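Local coordinates for GDSL-like protein (Roseburia intestinalis L1-82, PDB 6HFZ) that removes acetyl groups from acetylated mannans, acting as a two-domain esterase of a commensal gut bacterium, at residues A[108-114]-A[149-155]; A[167-173]-A[201-206]. One frame throughout, in Å; residues are numbered along the deposited sequence.

Interaction 1: A[108-114]-A[149-155]. With ACT (acetate ion), chain E.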
ATOM      1  N   SER A 108      -4.493   2.744   6.071  1.00 17.32           N
ATOM      2  CA  SER A 108      -5.837   2.893   6.667  1.00 18.52           C
ATOM      3  C   SER A 108      -6.706   4.000   6.042  1.00 18.86           C
ATOM      4  O   SER A 108      -7.911   4.053   6.387  1.00 18.48           O
ATOM      5  CB  SER A 108      -5.741   3.039   8.192  1.00 19.24           C
ATOM      6  OG  SER A 108      -4.964   1.967   8.722  1.00 20.05           O
ATOM      7  N   VAL A 109      -6.183   4.845   5.118  1.00 18.07           N
ATOM      8  CA  VAL A 109      -7.055   5.727   4.347  1.00 18.18           C
ATOM      9  C   VAL A 109      -6.917   5.429   2.851  1.00 18.34           C
ATOM     10  O   VAL A 109      -7.266   6.287   1.975  1.00 20.56           O
ATOM     11  CB  VAL A 109      -6.814   7.212   4.644  1.00 19.74           C
ATOM     12  CG1 VAL A 109      -7.291   7.575   6.055  1.00 22.37           C
ATOM     13  CG2 VAL A 109      -5.369   7.648   4.450  1.00 19.06           C
ATOM     14  N   ASN A 110      -6.433   4.239   2.522  1.00 18.46           N
ATOM     15  CA  ASN A 110      -6.399   3.758   1.147  1.00 19.12           C
ATOM     16  C   ASN A 110      -7.348   2.562   1.012  1.00 20.06           C
ATOM     17  O   ASN A 110      -8.274   2.570   0.186  1.00 22.04           O
ATOM     18  CB  ASN A 110      -4.986   3.349   0.720  1.00 20.27           C
ATOM     19  CG  ASN A 110      -4.081   4.537   0.492  1.00 22.30           C
ATOM     20  OD1 ASN A 110      -3.293   4.896   1.371  1.00 22.65           O
ATOM     21  ND2 ASN A 110      -4.268   5.216  -0.640  1.00 23.85           N
ATOM     22  N   ASP A 111      -7.136   1.564   1.867  1.00 19.09           N
ATOM     23  CA  ASP A 111      -8.035   0.425   2.025  1.00 20.24           C
ATOM     24  C   ASP A 111      -9.418   0.964   2.404  1.00 20.14           C
ATOM     25  O   ASP A 111      -9.513   1.880   3.206  1.00 20.27           O
ATOM     26  CB  ASP A 111      -7.592  -0.531   3.133  1.00 20.43           C
ATOM     27  CG  ASP A 111      -6.335  -1.319   2.811  1.00 19.52           C
ATOM     28  OD1 ASP A 111      -5.606  -0.910   1.846  1.00 17.19           O
ATOM     29  OD2 ASP A 111      -6.091  -2.325   3.498  1.00 19.66           O
ATOM     30  N   ASP A 112     -10.486   0.374   1.841  1.00 21.63           N
ATOM     31  CA  ASP A 112     -11.853   0.565   2.378  1.00 22.91           C
ATOM     32  C   ASP A 112     -11.996  -0.300   3.638  1.00 21.19           C
ATOM     33  O   ASP A 112     -11.233  -1.262   3.828  1.00 19.59           O
ATOM     34  CB  ASP A 112     -12.927   0.173   1.358  1.00 25.26           C
ATOM     35  CG  ASP A 112     -12.965   1.045   0.105  1.00 31.82           C
ATOM     36  OD1 ASP A 112     -12.723   2.262   0.232  1.00 31.27           O
ATOM     37  OD2 ASP A 112     -13.251   0.483  -0.983  1.00 35.83           O
ATOM     38  N   SER A 113     -12.916   0.083   4.547  1.00 22.50           N
ATOM     39  CA  SER A 113     -13.066  -0.639   5.822  1.00 21.48           C
ATOM     40  C   SER A 113     -13.985  -1.850   5.636  1.00 24.83           C
ATOM     41  O   SER A 113     -15.160  -1.848   6.059  1.00 24.87           O
ATOM     42  CB  SER A 113     -13.568   0.264   6.945  1.00 20.98           C
ATOM     43  OG  SER A 113     -13.200  -0.288   8.219  1.00 22.64           O
ATOM     44  N   THR A 114     -13.449  -2.897   4.987  1.00 21.99           N
ATOM     45  CA  THR A 114     -14.250  -4.017   4.543  1.00 23.57           C
ATOM     46  C   THR A 114     -13.501  -5.289   4.849  1.00 22.65           C
ATOM     47  O   THR A 114     -12.287  -5.266   4.994  1.00 21.27           O
ATOM     48  CB  THR A 114     -14.584  -3.957   3.037  1.00 23.08           C
ATOM     49  OG1 THR A 114     -13.366  -4.056   2.286  1.00 23.36           O
ATOM     50  CG2 THR A 114     -15.405  -2.738   2.668  1.00 24.74           C
ATOM     51  N   ALA A 149     -13.371   9.346   9.038  1.00 17.03           N
ATOM     52  CA  ALA A 149     -13.384   7.910   8.622  1.00 19.26           C
ATOM     53  C   ALA A 149     -11.967   7.364   8.467  1.00 18.22           C
ATOM     54  O   ALA A 149     -11.065   8.058   8.034  1.00 17.62           O
ATOM     55  CB  ALA A 149     -14.126   7.724   7.317  1.00 20.42           C
ATOM     56  N   ASN A 150     -11.836   6.045   8.691  1.00 18.52           N
ATOM     57  CA  ASN A 150     -10.684   5.288   8.193  1.00 19.99           C
ATOM     58  C   ASN A 150     -11.015   3.791   8.260  1.00 18.71           C
ATOM     59  O   ASN A 150     -12.123   3.435   8.617  1.00 19.24           O
ATOM     60  CB  ASN A 150      -9.395   5.649   8.940  1.00 18.05           C
ATOM     61  CG  ASN A 150      -9.370   5.160  10.376  1.00 19.90           C
ATOM     62  OD1 ASN A 150     -10.207   4.344  10.773  1.00 16.97           O
ATOM     63  ND2 ASN A 150      -8.436   5.672  11.178  1.00 19.08           N
ATOM     64  N   ALA A 151     -10.056   2.929   7.884  1.00 17.34           N
ATOM     65  CA  ALA A 151     -10.248   1.508   7.871  1.00 18.35           C
ATOM     66  C   ALA A 151      -9.591   0.858   9.100  1.00 17.91           C
ATOM     67  O   ALA A 151      -9.325  -0.314   9.127  1.00 18.41           O
ATOM     68  CB  ALA A 151      -9.744   0.935   6.560  1.00 17.33           C
ATOM     69  N   GLN A 152      -9.401   1.639  10.172  1.00 18.52           N
ATOM     70  CA  GLN A 152      -8.737   1.151  11.379  1.00 19.45           C
ATOM     71  C   GLN A 152      -9.590   0.073  12.085  1.00 19.76           C
ATOM     72  O   GLN A 152      -9.018  -0.731  12.828  1.00 20.85           O
ATOM     73  CB  GLN A 152      -8.446   2.329  12.308  1.00 18.57           C
ATOM     74  CG  GLN A 152      -7.741   1.991  13.611  1.00 20.73           C
ATOM     75  CD  GLN A 152      -7.498   3.246  14.417  1.00 21.23           C
ATOM     76  OE1 GLN A 152      -7.438   4.365  13.876  1.00 18.53           O
ATOM     77  NE2 GLN A 152      -7.336   3.081  15.722  1.00 19.54           N
ATOM     78  N   LEU A 153     -10.907   0.006  11.849  1.00 19.21           N
ATOM     79  CA  LEU A 153     -11.688  -1.061  12.458  1.00 20.60           C
ATOM     80  C   LEU A 153     -11.132  -2.407  11.966  1.00 21.66           C
ATOM     81  O   LEU A 153     -10.967  -3.348  12.735  1.00 22.01           O
ATOM     82  CB  LEU A 153     -13.158  -0.957  12.080  1.00 21.74           C
ATOM     83  CG  LEU A 153     -14.035  -2.047  12.688  1.00 22.36           C
ATOM     84  CD1 LEU A 153     -14.185  -1.857  14.186  1.00 24.63           C
ATOM     85  CD2 LEU A 153     -15.391  -2.109  12.023  1.00 25.16           C
HETATM   86  N   MSE A 154     -10.894  -2.491  10.658  1.00 20.44           N
HETATM   87  CA  MSE A 154     -10.362  -3.711  10.055  1.00 21.52           C
HETATM   88  C   MSE A 154      -8.899  -3.905  10.412  1.00 21.34           C
HETATM   89  O   MSE A 154      -8.469  -4.990  10.820  1.00 21.88           O
HETATM   90  CB  MSE A 154     -10.534  -3.780   8.519  1.00 22.44           C
HETATM   91  CG  MSE A 154     -11.937  -3.643   8.002  1.00 27.19           C
HETATM   92 SE   MSE A 154     -13.066  -5.157   8.582  1.00 33.68          SE
HETATM   93  CE  MSE A 154     -13.955  -4.078   9.963  1.00 37.85           C
ATOM     94  N   HIS A 155      -8.105  -2.848  10.235  1.00 18.64           N
ATOM     95  CA  HIS A 155      -6.673  -2.950  10.437  1.00 19.43           C
ATOM     96  C   HIS A 155      -6.313  -3.244  11.902  1.00 20.95           C
ATOM     97  O   HIS A 155      -5.316  -3.946  12.203  1.00 18.73           O
ATOM     98  CB  HIS A 155      -5.992  -1.721   9.876  1.00 18.11           C
ATOM     99  CG  HIS A 155      -6.147  -1.612   8.396  1.00 18.78           C
ATOM    100  ND1 HIS A 155      -5.827  -0.446   7.712  1.00 18.38           N
ATOM    101  CD2 HIS A 155      -6.527  -2.516   7.468  1.00 17.77           C
ATOM    102  CE1 HIS A 155      -6.059  -0.658   6.416  1.00 20.97           C
ATOM    103  NE2 HIS A 155      -6.440  -1.925   6.232  1.00 19.37           N
TER
HETATM  104  C   ACT E 401      -3.634   8.359  -1.183  1.00 31.04           C
HETATM  105  O   ACT E 401      -4.066   9.242  -1.989  1.00 32.88           O
HETATM  106  OXT ACT E 401      -2.936   7.404  -1.537  1.00 25.60           O
HETATM  107  CH3 ACT E 401      -3.961   8.414   0.274  1.00 31.16           C
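H155 offers both ring nitrogens to loop 108-114. ND1 hydrogen-bonds S108 OG at 2.8 Å, with either as possible donor, while NE2 donates to D111 OD2 over 2.8 Å. D111 OD2 lies near the ring plane but is met from above its own carboxylate plane, the planes 75° apart. Both oxygens have second partners, S108 OG in H141 and D111 OD2 in S84, and Y121 stacks on the imidazole. An alanine here would probably leave S108 and D111 without their common bridge and open a gap beside Y121.

The one backbone bond across the contact runs from A151 N to S108 O (2.8 Å). A151 is the N-cap of helix 152-161, and before it N150 OD1 closes an Asx turn by accepting from Q152 N. N110 and D111 probably form the Asn-Asp motif of SGNH hydrolases: N110 ND2 donates to OXT of an acetate, probably from the crystallisation liquor, at 2.7 Å, and S41 N, G81 N and H193 NE2 also bond the acetate, consistent with an oxyanion hole.

In the packing, A151 CB lies 3.5 Å from D111 O, S113 OG rests 3.5 Å from A151 CA, and M154 CG approaches T114 O at 3.4 Å.

Interaction 2: A[167-173]-A[201-206]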
ATOM      1  N   VAL A 167      -0.436   3.158  15.993  1.00 19.21           N
ATOM      2  CA  VAL A 167      -0.782   4.498  16.372  1.00 20.14           C
ATOM      3  C   VAL A 167      -1.805   5.075  15.387  1.00 20.30           C
ATOM      4  O   VAL A 167      -1.791   4.723  14.173  1.00 21.48           O
ATOM      5  CB  VAL A 167       0.457   5.399  16.519  1.00 23.10           C
ATOM      6  CG1 VAL A 167       1.345   4.926  17.663  1.00 24.53           C
ATOM      7  CG2 VAL A 167       1.255   5.527  15.238  1.00 26.12           C
ATOM      8  N   SER A 168      -2.606   6.033  15.879  1.00 17.32           N
ATOM      9  CA  SER A 168      -3.769   6.540  15.136  1.00 18.66           C
ATOM     10  C   SER A 168      -3.881   8.054  15.172  1.00 18.38           C
ATOM     11  O   SER A 168      -3.775   8.653  16.234  1.00 19.75           O
ATOM     12  CB  SER A 168      -5.033   5.911  15.651  1.00 21.06           C
ATOM     13  OG  SER A 168      -6.176   6.470  15.030  1.00 19.62           O
HETATM   14  N   MSE A 169      -4.221   8.649  14.009  1.00 17.25           N
HETATM   15  CA  MSE A 169      -4.592  10.059  13.898  1.00 17.65           C
HETATM   16  C   MSE A 169      -6.085  10.279  14.139  1.00 17.78           C
HETATM   17  O   MSE A 169      -6.527  11.402  14.405  1.00 18.37           O
HETATM   18  CB  MSE A 169      -4.194  10.632  12.532  1.00 16.79           C
HETATM   19  CG  MSE A 169      -2.779  10.197  12.111  1.00 19.17           C
HETATM   20 SE   MSE A 169      -1.442  10.679  13.483  1.00 21.95          SE
HETATM   21  CE  MSE A 169      -0.511   8.971  13.474  1.00 22.57           C
ATOM     22  N   GLN A 170      -6.869   9.198  14.068  1.00 17.50           N
ATOM     23  CA  GLN A 170      -8.320   9.290  14.236  1.00 17.55           C
ATOM     24  C   GLN A 170      -8.680   9.702  15.671  1.00 20.05           C
ATOM     25  O   GLN A 170      -9.721  10.340  15.879  1.00 19.50           O
ATOM     26  CB  GLN A 170      -8.958   7.953  13.861  1.00 18.19           C
ATOM     27  CG  GLN A 170     -10.476   7.899  13.779  1.00 17.27           C
ATOM     28  CD  GLN A 170     -11.031   6.576  13.298  1.00 19.15           C
ATOM     29  OE1 GLN A 170     -10.788   5.543  13.918  1.00 19.08           O
ATOM     30  NE2 GLN A 170     -11.858   6.582  12.247  1.00 18.58           N
ATOM     31  N   SER A 171      -7.867   9.273  16.623  1.00 19.82           N
ATOM     32  CA  SER A 171      -8.040   9.521  18.076  1.00 20.51           C
ATOM     33  C   SER A 171      -7.111  10.609  18.637  1.00 21.71           C
ATOM     34  O   SER A 171      -7.089  10.815  19.890  1.00 22.52           O
ATOM     35  CB  SER A 171      -7.873   8.223  18.806  1.00 21.91           C
ATOM     36  OG  SER A 171      -6.657   7.612  18.443  1.00 20.67           O
ATOM     37  N   THR A 172      -6.381  11.343  17.770  1.00 19.13           N
ATOM     38  CA  THR A 172      -5.479  12.403  18.213  1.00 19.61           C
ATOM     39  C   THR A 172      -5.697  13.720  17.445  1.00 18.92           C
ATOM     40  O   THR A 172      -6.066  14.723  18.075  1.00 19.71           O
ATOM     41  CB  THR A 172      -4.025  11.988  18.059  1.00 18.89           C
ATOM     42  OG1 THR A 172      -3.861  11.467  16.732  1.00 19.82           O
ATOM     43  CG2 THR A 172      -3.605  10.989  19.103  1.00 20.86           C
ATOM     44  N   ILE A 173      -5.468  13.735  16.128  1.00 17.92           N
ATOM     45  CA  ILE A 173      -5.611  14.952  15.317  1.00 17.73           C
ATOM     46  C   ILE A 173      -7.090  15.269  15.027  1.00 17.81           C
ATOM     47  O   ILE A 173      -7.544  16.400  15.157  1.00 21.19           O
ATOM     48  CB  ILE A 173      -4.801  14.833  14.015  1.00 18.79           C
ATOM     49  CG1 ILE A 173      -3.329  14.513  14.307  1.00 21.85           C
ATOM     50  CG2 ILE A 173      -4.941  16.097  13.200  1.00 21.57           C
ATOM     51  CD1 ILE A 173      -2.476  14.468  13.049  1.00 22.57           C
ATOM     52  N   LEU A 201       2.570  17.057  12.452  1.00 20.80           N
ATOM     53  CA  LEU A 201       1.627  16.525  13.506  1.00 22.77           C
ATOM     54  C   LEU A 201       1.585  14.991  13.448  1.00 19.39           C
ATOM     55  O   LEU A 201       1.623  14.298  14.490  1.00 21.56           O
ATOM     56  CB  LEU A 201       0.234  17.113  13.255  1.00 25.36           C
ATOM     57  CG  LEU A 201      -0.514  17.776  14.402  1.00 33.30           C
ATOM     58  CD1 LEU A 201       0.404  18.296  15.489  1.00 32.35           C
ATOM     59  CD2 LEU A 201      -1.411  18.874  13.868  1.00 30.28           C
ATOM     60  N   VAL A 202       1.552  14.418  12.248  1.00 19.77           N
ATOM     61  CA  VAL A 202       1.458  12.968  12.111  1.00 18.86           C
ATOM     62  C   VAL A 202       2.721  12.329  12.702  1.00 20.08           C
ATOM     63  O   VAL A 202       2.664  11.335  13.465  1.00 19.68           O
ATOM     64  CB  VAL A 202       1.180  12.508  10.664  1.00 20.16           C
ATOM     65  CG1 VAL A 202       1.449  11.028  10.430  1.00 20.87           C
ATOM     66  CG2 VAL A 202      -0.245  12.875  10.257  1.00 19.53           C
ATOM     67  N   ALA A 203       3.877  12.890  12.327  1.00 19.96           N
ATOM     68  CA  ALA A 203       5.141  12.405  12.807  1.00 21.85           C
ATOM     69  C   ALA A 203       5.186  12.560  14.324  1.00 21.24           C
ATOM     70  O   ALA A 203       5.764  11.757  14.970  1.00 21.24           O
ATOM     71  CB  ALA A 203       6.270  13.137  12.129  1.00 25.60           C
ATOM     72  N   SER A 204       4.675  13.680  14.851  1.00 23.48           N
ATOM     73  CA  SER A 204       4.762  13.923  16.305  1.00 23.44           C
ATOM     74  C   SER A 204       4.011  12.822  17.069  1.00 22.96           C
ATOM     75  O   SER A 204       4.424  12.427  18.147  1.00 21.65           O
ATOM     76  CB  SER A 204       4.250  15.307  16.682  1.00 28.12           C
ATOM     77  OG  SER A 204       2.833  15.367  16.575  1.00 34.42           O
ATOM     78  N   VAL A 205       2.906  12.316  16.492  1.00 20.91           N
ATOM     79  CA  VAL A 205       2.138  11.281  17.164  1.00 21.70           C
ATOM     80  C   VAL A 205       2.989   9.998  17.194  1.00 20.85           C
ATOM     81  O   VAL A 205       3.023   9.298  18.191  1.00 21.54           O
ATOM     82  CB  VAL A 205       0.750  11.075  16.522  1.00 20.19           C
ATOM     83  CG1 VAL A 205       0.078   9.847  17.088  1.00 22.22           C
ATOM     84  CG2 VAL A 205      -0.158  12.311  16.631  1.00 21.07           C
ATOM     85  N   ILE A 206       3.674   9.710  16.082  1.00 18.38           N
ATOM     86  CA  ILE A 206       4.443   8.507  15.966  1.00 20.84           C
ATOM     87  C   ILE A 206       5.653   8.597  16.908  1.00 21.06           C
ATOM     88  O   ILE A 206       5.956   7.637  17.620  1.00 23.45           O
ATOM     89  CB  ILE A 206       4.880   8.274  14.516  1.00 20.51           C
ATOM     90  CG1 ILE A 206       3.670   8.017  13.610  1.00 19.69           C
ATOM     91  CG2 ILE A 206       5.879   7.133  14.469  1.00 23.89           C
ATOM     92  CD1 ILE A 206       3.944   8.209  12.114  1.00 19.17           C
TER
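V205 is the side chain around which the segment 167-173 closes on the helix. M169 runs past it in the opposite direction, its SE 3.8 Å from V205 CB and its terminal CE 3.8 Å from V205 CG1. Bends in the selenomethionine chain at chi2 (-56°) and chi3 turn first SE and then CE along V205; SE also lies 3.9 Å from V202 CA. The other branch of V205, CG2, meets T172 tip to tip, 3.8 Å from OG1. That hydroxyl is already spoken for: it donates to S168 O over 2.9 Å, on a lone pair in the carbonyl plane, and thereby presents T172 to the valine. I173 carries the packing on toward the start of the helix segment, where its CD1 reaches L201 CB at 3.8 Å and also touches V202 CG2. At the other end V167 meets I206 at about a right angle, CG2 to CG1, and stands 4.5 Å from V205 CG1 by its CB.

Away from this apolar centre the contact is looser. Q170 and S171, partly exposed, take no part, and on the helix S204, likewise partly exposed, turns its hydroxyl to L201 O and to Y7. Helix 55-66 covers V202 and I206 through Y55. A helix laid against the last parallel strand of the sheet in this way is typical of the alpha/beta/alpha sandwich of SGNH hydrolases.

Both interactions belong to the catalytic alpha/beta domain and are joined by helix 152-161 and strand 166-168, which follow each other in the chain. Q152 OE1, from interaction 1, probably hydrogen-bonds S168 OG of interaction 2 (2.7 Å), and Q170 packs against N150 nearby. Their chemistry differs with their place. Interaction 1 is partly buried and polar, fixing a loop beside the acetate site to a helix start through histidine, serine, aspartate and backbone groups. Interaction 2 is fully buried, has no hydrogen bond between its segments, and relies on aliphatic and selenomethionine side chains to hold helix 196-215 against the sheet, with its centre about 16 Å from that of interaction 1.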